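Local coordinates for protein anthranilate-CoA ligase (Stigmatella aurantiaca, PDB 4WV3) that belongs to the ANL superfamily of AMP-binding enzymes and pairs a large AMP-binding domain with a smaller C-terminal one, at residues Trp302-Gly316 against Ser328-Gly340. Residues are numbered along the deposited sequence; the frame is centred on the assembly and turned at random.
With 3UK (5'-O-[(S)-[(2-aminobenzoyl)oxy](hydroxy)phosphoryl]adenosine), chain C.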
loop_
_atom_site.group_PDB
_atom_site.type_symbol
_atom_site.label_atom_id
_atom_site.label_comp_id
_atom_site.label_asym_id
_atom_site.label_seq_id
_atom_site.Cartn_x
_atom_site.Cartn_y
_atom_site.Cartn_z
ATOM N N TRP A 302 18.610 0.775 1.992
ATOM C CA TRP A 302 18.840 0.261 0.648
ATOM C C TRP A 302 20.195 -0.430 0.569
ATOM O O TRP A 302 20.321 -1.495 -0.034
ATOM C CB TRP A 302 18.759 1.380 -0.394
ATOM C CG TRP A 302 18.780 0.871 -1.808
ATOM C CD1 TRP A 302 17.701 0.608 -2.601
ATOM C CD2 TRP A 302 19.939 0.554 -2.591
ATOM N NE1 TRP A 302 18.115 0.151 -3.829
ATOM C CE2 TRP A 302 19.484 0.107 -3.848
ATOM C CE3 TRP A 302 21.317 0.604 -2.352
ATOM C CZ2 TRP A 302 20.357 -0.286 -4.862
ATOM C CZ3 TRP A 302 22.181 0.213 -3.360
ATOM C CH2 TRP A 302 21.698 -0.226 -4.599
ATOM N N TYR A 303 21.205 0.179 1.181
ATOM C CA TYR A 303 22.546 -0.395 1.184
ATOM C C TYR A 303 22.632 -1.621 2.089
ATOM O O TYR A 303 23.269 -2.614 1.739
ATOM C CB TYR A 303 23.590 0.645 1.598
ATOM C CG TYR A 303 23.848 1.706 0.550
ATOM C CD1 TYR A 303 24.377 1.370 -0.688
ATOM C CD2 TYR A 303 23.572 3.042 0.805
ATOM C CE1 TYR A 303 24.615 2.336 -1.648
ATOM C CE2 TYR A 303 23.807 4.014 -0.149
ATOM C CZ TYR A 303 24.328 3.656 -1.373
ATOM O OH TYR A 303 24.564 4.623 -2.323
ATOM N N ALA A 304 21.987 -1.549 3.249
ATOM C CA ALA A 304 22.007 -2.650 4.207
ATOM C C ALA A 304 21.374 -3.908 3.621
ATOM O O ALA A 304 21.806 -5.022 3.909
ATOM C CB ALA A 304 21.304 -2.249 5.497
ATOM N N TRP A 305 20.352 -3.720 2.794
ATOM C CA TRP A 305 19.690 -4.837 2.135
ATOM C C TRP A 305 20.523 -5.314 0.950
ATOM O O TRP A 305 20.608 -6.511 0.678
ATOM C CB TRP A 305 18.292 -4.426 1.670
ATOM C CG TRP A 305 17.452 -5.570 1.193
ATOM C CD1 TRP A 305 17.315 -6.008 -0.091
ATOM C CD2 TRP A 305 16.629 -6.424 1.997
ATOM N NE1 TRP A 305 16.458 -7.081 -0.137
ATOM C CE2 TRP A 305 16.023 -7.356 1.132
ATOM C CE3 TRP A 305 16.346 -6.490 3.366
ATOM C CZ2 TRP A 305 15.153 -8.344 1.590
ATOM C CZ3 TRP A 305 15.481 -7.470 3.817
ATOM C CH2 TRP A 305 14.895 -8.384 2.934
ATOM N N LYS A 306 21.145 -4.366 0.255
ATOM C CA LYS A 306 21.969 -4.671 -0.910
ATOM C C LYS A 306 23.233 -5.430 -0.517
ATOM O O LYS A 306 23.717 -6.275 -1.267
ATOM C CB LYS A 306 22.343 -3.383 -1.646
ATOM C CG LYS A 306 23.219 -3.586 -2.872
ATOM C CD LYS A 306 22.513 -4.429 -3.919
ATOM C CE LYS A 306 23.365 -4.588 -5.166
ATOM N NZ LYS A 306 22.674 -5.400 -6.206
ATOM N N GLU A 307 23.724 -5.123 0.655
ATOM C CA GLU A 307 24.927 -5.666 1.174
ATOM C C GLU A 307 24.707 -7.028 1.825
ATOM O O GLU A 307 25.603 -7.789 1.932
ATOM C CB GLU A 307 25.626 -4.620 2.067
ATOM C CG GLU A 307 26.662 -3.804 1.308
ATOM C CD GLU A 307 26.746 -2.300 1.617
ATOM O OE1 GLU A 307 26.870 -1.891 2.748
ATOM O OE2 GLU A 307 26.757 -1.519 0.687
ATOM N N ALA A 308 23.482 -7.330 2.192
ATOM C CA ALA A 308 23.119 -8.570 2.869
ATOM C C ALA A 308 22.473 -9.569 1.917
ATOM O O ALA A 308 22.476 -10.773 2.172
ATOM C CB ALA A 308 22.192 -8.285 4.040
ATOM N N THR A 309 21.921 -9.067 0.817
ATOM C CA THR A 309 21.187 -9.917 -0.109
ATOM C C THR A 309 21.790 -9.874 -1.511
ATOM O O THR A 309 21.770 -10.871 -2.235
ATOM C CB THR A 309 19.702 -9.505 -0.179
ATOM O OG1 THR A 309 19.227 -9.195 1.138
ATOM C CG2 THR A 309 18.861 -10.627 -0.765
ATOM N N GLY A 310 22.332 -8.720 -1.883
ATOM C CA GLY A 310 22.855 -8.523 -3.223
ATOM C C GLY A 310 21.755 -8.070 -4.162
ATOM O O GLY A 310 22.000 -7.780 -5.334
ATOM N N VAL A 311 20.538 -8.007 -3.635
ATOM C CA VAL A 311 19.367 -7.647 -4.424
ATOM C C VAL A 311 19.034 -6.164 -4.299
ATOM O O VAL A 311 18.943 -5.628 -3.195
ATOM C CB VAL A 311 18.138 -8.481 -4.008
ATOM C CG1 VAL A 311 16.889 -7.984 -4.715
ATOM C CG2 VAL A 311 18.374 -9.951 -4.306
ATOM N N ASP A 312 18.858 -5.506 -5.440
ATOM C CA ASP A 312 18.449 -4.109 -5.466
ATOM C C ASP A 312 16.998 -3.967 -5.026
ATOM O O ASP A 312 16.162 -4.815 -5.339
ATOM C CB ASP A 312 18.601 -3.534 -6.876
ATOM C CG ASP A 312 20.044 -3.471 -7.331
ATOM O OD1 ASP A 312 20.309 -3.802 -8.505
ATOM O OD2 ASP A 312 20.910 -3.082 -6.522
ATOM N N ILE A 313 16.702 -2.896 -4.300
ATOM C CA ILE A 313 15.324 -2.586 -3.940
ATOM C C ILE A 313 14.803 -1.430 -4.784
ATOM O O ILE A 313 15.427 -0.371 -4.854
ATOM C CB ILE A 313 15.183 -2.213 -2.454
ATOM C CG1 ILE A 313 15.572 -3.392 -1.563
ATOM C CG2 ILE A 313 13.758 -1.786 -2.151
ATOM C CD1 ILE A 313 15.328 -3.140 -0.091
ATOM N N ILE A 314 13.662 -1.638 -5.432
ATOM C CA ILE A 314 13.051 -0.591 -6.239
ATOM C C ILE A 314 12.069 0.222 -5.403
ATOM O O ILE A 314 10.980 -0.249 -5.076
ATOM C CB ILE A 314 12.320 -1.173 -7.465
ATOM C CG1 ILE A 314 13.281 -2.018 -8.304
ATOM C CG2 ILE A 314 11.708 -0.057 -8.301
ATOM C CD1 ILE A 314 14.493 -1.256 -8.798
ATOM N N ASP A 315 12.466 1.442 -5.051
ATOM C CA ASP A 315 11.598 2.342 -4.302
ATOM C C ASP A 315 10.787 3.220 -5.247
ATOM O O ASP A 315 11.335 3.844 -6.156
ATOM C CB ASP A 315 12.418 3.220 -3.353
ATOM C CG ASP A 315 11.553 4.172 -2.542
ATOM O OD1 ASP A 315 10.401 3.808 -2.221
ATOM O OD2 ASP A 315 12.025 5.285 -2.225
ATOM N N GLY A 316 9.477 3.262 -5.026
ATOM C CA GLY A 316 8.592 4.077 -5.835
ATOM C C GLY A 316 7.386 4.546 -5.046
ATOM O O GLY A 316 6.838 3.799 -4.235
ATOM N N SER A 328 9.018 6.192 -9.786
ATOM C CA SER A 328 9.746 5.005 -9.350
ATOM C C SER A 328 11.195 4.957 -9.815
ATOM O O SER A 328 11.587 5.652 -10.751
ATOM C CB SER A 328 9.028 3.741 -9.827
ATOM O OG SER A 328 9.740 2.578 -9.439
ATOM N N ASN A 329 11.982 4.126 -9.138
ATOM C CA ASN A 329 13.313 3.777 -9.603
ATOM C C ASN A 329 13.205 2.635 -10.604
ATOM O O ASN A 329 12.124 2.083 -10.807
ATOM C CB ASN A 329 14.210 3.369 -8.433
ATOM C CG ASN A 329 14.530 4.528 -7.510
ATOM O OD1 ASN A 329 15.509 5.247 -7.715
ATOM N ND2 ASN A 329 13.708 4.714 -6.485
ATOM N N ARG A 330 14.322 2.281 -11.225
ATOM C CA ARG A 330 14.332 1.240 -12.245
ATOM C C ARG A 330 15.526 0.320 -12.044
ATOM O O ARG A 330 16.541 0.744 -11.494
ATOM C CB ARG A 330 14.380 1.872 -13.639
ATOM C CG ARG A 330 13.096 2.573 -14.035
ATOM C CD ARG A 330 13.361 3.714 -14.998
ATOM N NE ARG A 330 12.143 4.460 -15.299
ATOM C CZ ARG A 330 11.622 5.392 -14.507
ATOM N NH1 ARG A 330 12.211 5.691 -13.357
ATOM N NH2 ARG A 330 10.510 6.023 -14.860
ATOM N N PRO A 331 15.408 -0.945 -12.481
ATOM C CA PRO A 331 16.508 -1.911 -12.384
ATOM C C PRO A 331 17.828 -1.359 -12.923
ATOM O O PRO A 331 18.889 -1.675 -12.385
ATOM C CB PRO A 331 16.020 -3.070 -13.252
ATOM C CG PRO A 331 14.542 -3.023 -13.112
ATOM C CD PRO A 331 14.188 -1.561 -13.034
ATOM N N GLY A 332 17.756 -0.534 -13.960
ATOM C CA GLY A 332 18.948 0.059 -14.541
ATOM C C GLY A 332 19.308 1.417 -13.965
ATOM O O GLY A 332 20.424 1.899 -14.154
ATOM N N ASP A 333 18.367 2.038 -13.260
ATOM C CA ASP A 333 18.593 3.373 -12.715
ATOM C C ASP A 333 18.049 3.509 -11.295
ATOM O O ASP A 333 16.841 3.641 -11.091
ATOM C CB ASP A 333 17.971 4.434 -13.628
ATOM C CG ASP A 333 18.355 5.846 -13.233
ATOM O OD1 ASP A 333 19.354 6.010 -12.500
ATOM O OD2 ASP A 333 17.663 6.795 -13.660
ATOM N N ILE A 334 18.950 3.476 -10.318
ATOM C CA ILE A 334 18.572 3.590 -8.914
ATOM C C ILE A 334 19.385 4.657 -8.193
ATOM O O ILE A 334 20.615 4.642 -8.230
ATOM C CB ILE A 334 18.775 2.258 -8.159
ATOM C CG1 ILE A 334 17.886 1.163 -8.745
ATOM C CG2 ILE A 334 18.488 2.432 -6.674
ATOM C CD1 ILE A 334 18.014 -0.163 -8.040
ATOM N N ARG A 335 18.693 5.585 -7.541
ATOM C CA ARG A 335 19.343 6.501 -6.614
ATOM C C ARG A 335 18.789 6.272 -5.212
ATOM O O ARG A 335 17.662 6.671 -4.913
ATOM C CB ARG A 335 19.156 7.957 -7.043
ATOM C CG ARG A 335 19.699 8.964 -6.039
ATOM C CD ARG A 335 20.114 10.259 -6.716
ATOM N NE ARG A 335 21.217 10.049 -7.650
ATOM C CZ ARG A 335 21.857 11.025 -8.285
ATOM N NH1 ARG A 335 21.508 12.289 -8.085
ATOM N NH2 ARG A 335 22.848 10.740 -9.117
ATOM N N PRO A 336 19.581 5.608 -4.355
ATOM C CA PRO A 336 19.185 5.226 -2.994
ATOM C C PRO A 336 18.683 6.406 -2.165
ATOM O O PRO A 336 19.393 7.400 -2.005
ATOM C CB PRO A 336 20.484 4.675 -2.398
ATOM C CG PRO A 336 21.253 4.183 -3.576
ATOM C CD PRO A 336 20.943 5.152 -4.681
ATOM N N GLY A 337 17.463 6.291 -1.652
ATOM C CA GLY A 337 16.879 7.332 -0.829
ATOM C C GLY A 337 15.863 8.178 -1.570
ATOM O O GLY A 337 15.079 8.901 -0.954
ATOM N N SER A 338 15.873 8.089 -2.897
ATOM C CA SER A 338 14.977 8.891 -3.722
ATOM C C SER A 338 13.819 8.064 -4.269
ATOM O O SER A 338 13.838 6.835 -4.213
ATOM C CB SER A 338 15.744 9.526 -4.883
ATOM O OG SER A 338 16.150 8.541 -5.817
ATOM N N SER A 339 12.815 8.753 -4.804
ATOM C CA SER A 339 11.662 8.094 -5.405
ATOM C C SER A 339 11.905 7.816 -6.886
ATOM O O SER A 339 11.021 7.328 -7.587
ATOM C CB SER A 339 10.405 8.946 -5.231
ATOM O OG SER A 339 10.098 9.128 -3.860
ATOM N N GLY A 340 13.106 8.141 -7.356
ATOM C CA GLY A 340 13.498 7.849 -8.721
ATOM C C GLY A 340 13.079 8.887 -9.747
ATOM O O GLY A 340 13.148 10.091 -9.500
HETATM C C10 3UK C . 3.206 8.016 0.801
HETATM C C15 3UK C . 5.416 7.364 -0.149
HETATM C C17 3UK C . 7.597 8.263 -0.105
HETATM C C21 3UK C . 2.927 9.288 0.050
HETATM C C26 3UK C . 0.833 3.227 -2.206
HETATM C C28 3UK C . 2.620 2.346 -3.570
HETATM O O01 3UK C . 0.906 3.962 0.093
HETATM C C02 3UK C . 0.323 4.048 -0.965
HETATM O O03 3UK C . -1.000 4.568 -1.005
HETATM P P04 3UK C . -1.640 5.286 0.262
HETATM O O05 3UK C . -3.103 5.704 -0.087
HETATM O O06 3UK C . -0.832 6.610 0.679
HETATM C C07 3UK C . -0.051 7.305 -0.305
HETATM C C08 3UK C . 0.930 8.186 0.413
HETATM O O09 3UK C . 1.957 7.375 1.027
HETATM N N11 3UK C . 4.061 7.160 0.045
HETATM C C12 3UK C . 3.684 6.011 -0.591
HETATM N N13 3UK C . 4.783 5.477 -1.194
HETATM C C14 3UK C . 5.869 6.297 -0.935
HETATM N N16 3UK C . 6.288 8.326 0.250
HETATM N N18 3UK C . 8.089 7.280 -0.847
HETATM C C19 3UK C . 7.292 6.291 -1.281
HETATM N N20 3UK C . 7.828 5.241 -2.074
HETATM O O22 3UK C . 2.881 10.376 0.954
HETATM C C23 3UK C . 1.616 9.075 -0.543
HETATM O O24 3UK C . 0.915 10.330 -0.651
HETATM O O25 3UK C . -1.683 4.315 1.430
HETATM C C27 3UK C . 2.178 3.087 -2.446
HETATM C C29 3UK C . 1.668 1.745 -4.460
HETATM C C30 3UK C . 0.322 1.887 -4.223
HETATM C C31 3UK C . -0.122 2.624 -3.097
HETATM N N32 3UK C . -1.554 2.776 -2.843
HETATM O O HOH W 1 10.793 7.962 -1.819
HETATM O O HOH W 2 14.721 4.830 -2.060
#
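Asn329 grips the carbonyl of Asp315 twice: its backbone N donates to Asp315 O at 3.1 Å, and its side-chain ND2 donates to the same oxygen. Asp315 O lies close to the amide plane of Asn329, and the other N-H of ND2 goes to Ser338 O, nearly straight at 166°. With OD1 accepting the backbone N-H of Arg335, the amide is held at both ends and its rotation is fixed, so one side chain ties the strand to both limbs of the loop 328-340. Next to this pair, Gly316 and Ser328 form an antiparallel non-hydrogen-bonded pair.

Farther from the ligand the contact turns apolar. Pro336 lays CG over one face of the Trp302 six-membered ring, a CH-pi contact 4.0 Å from the centroid, while Lys306 CB lies on the opposite face. The indole is set by chi1 -171°, which puts CG anti to the backbone N, and by an in-plane bond from NE1 to Ile313 O. Ile334 bridges the helix and the strand, CG2 against the Trp302 ring and CD1 meeting Ile314 CD1 at 3.8 Å.

Asp315 OD2 accepts from a water that also accepts from Ser339 OG, itself bonded to Tyr399; a second water, held by Gly337 N, probably donates to OD2 too. Asp315 OD1 accepts from N20 of 3UK at 2.9 Å, and Gly316 O adds a weak bond to that amino group: within strand 313-318 these two residues meet the adenine, as in the nucleotide pocket of the ANL fold.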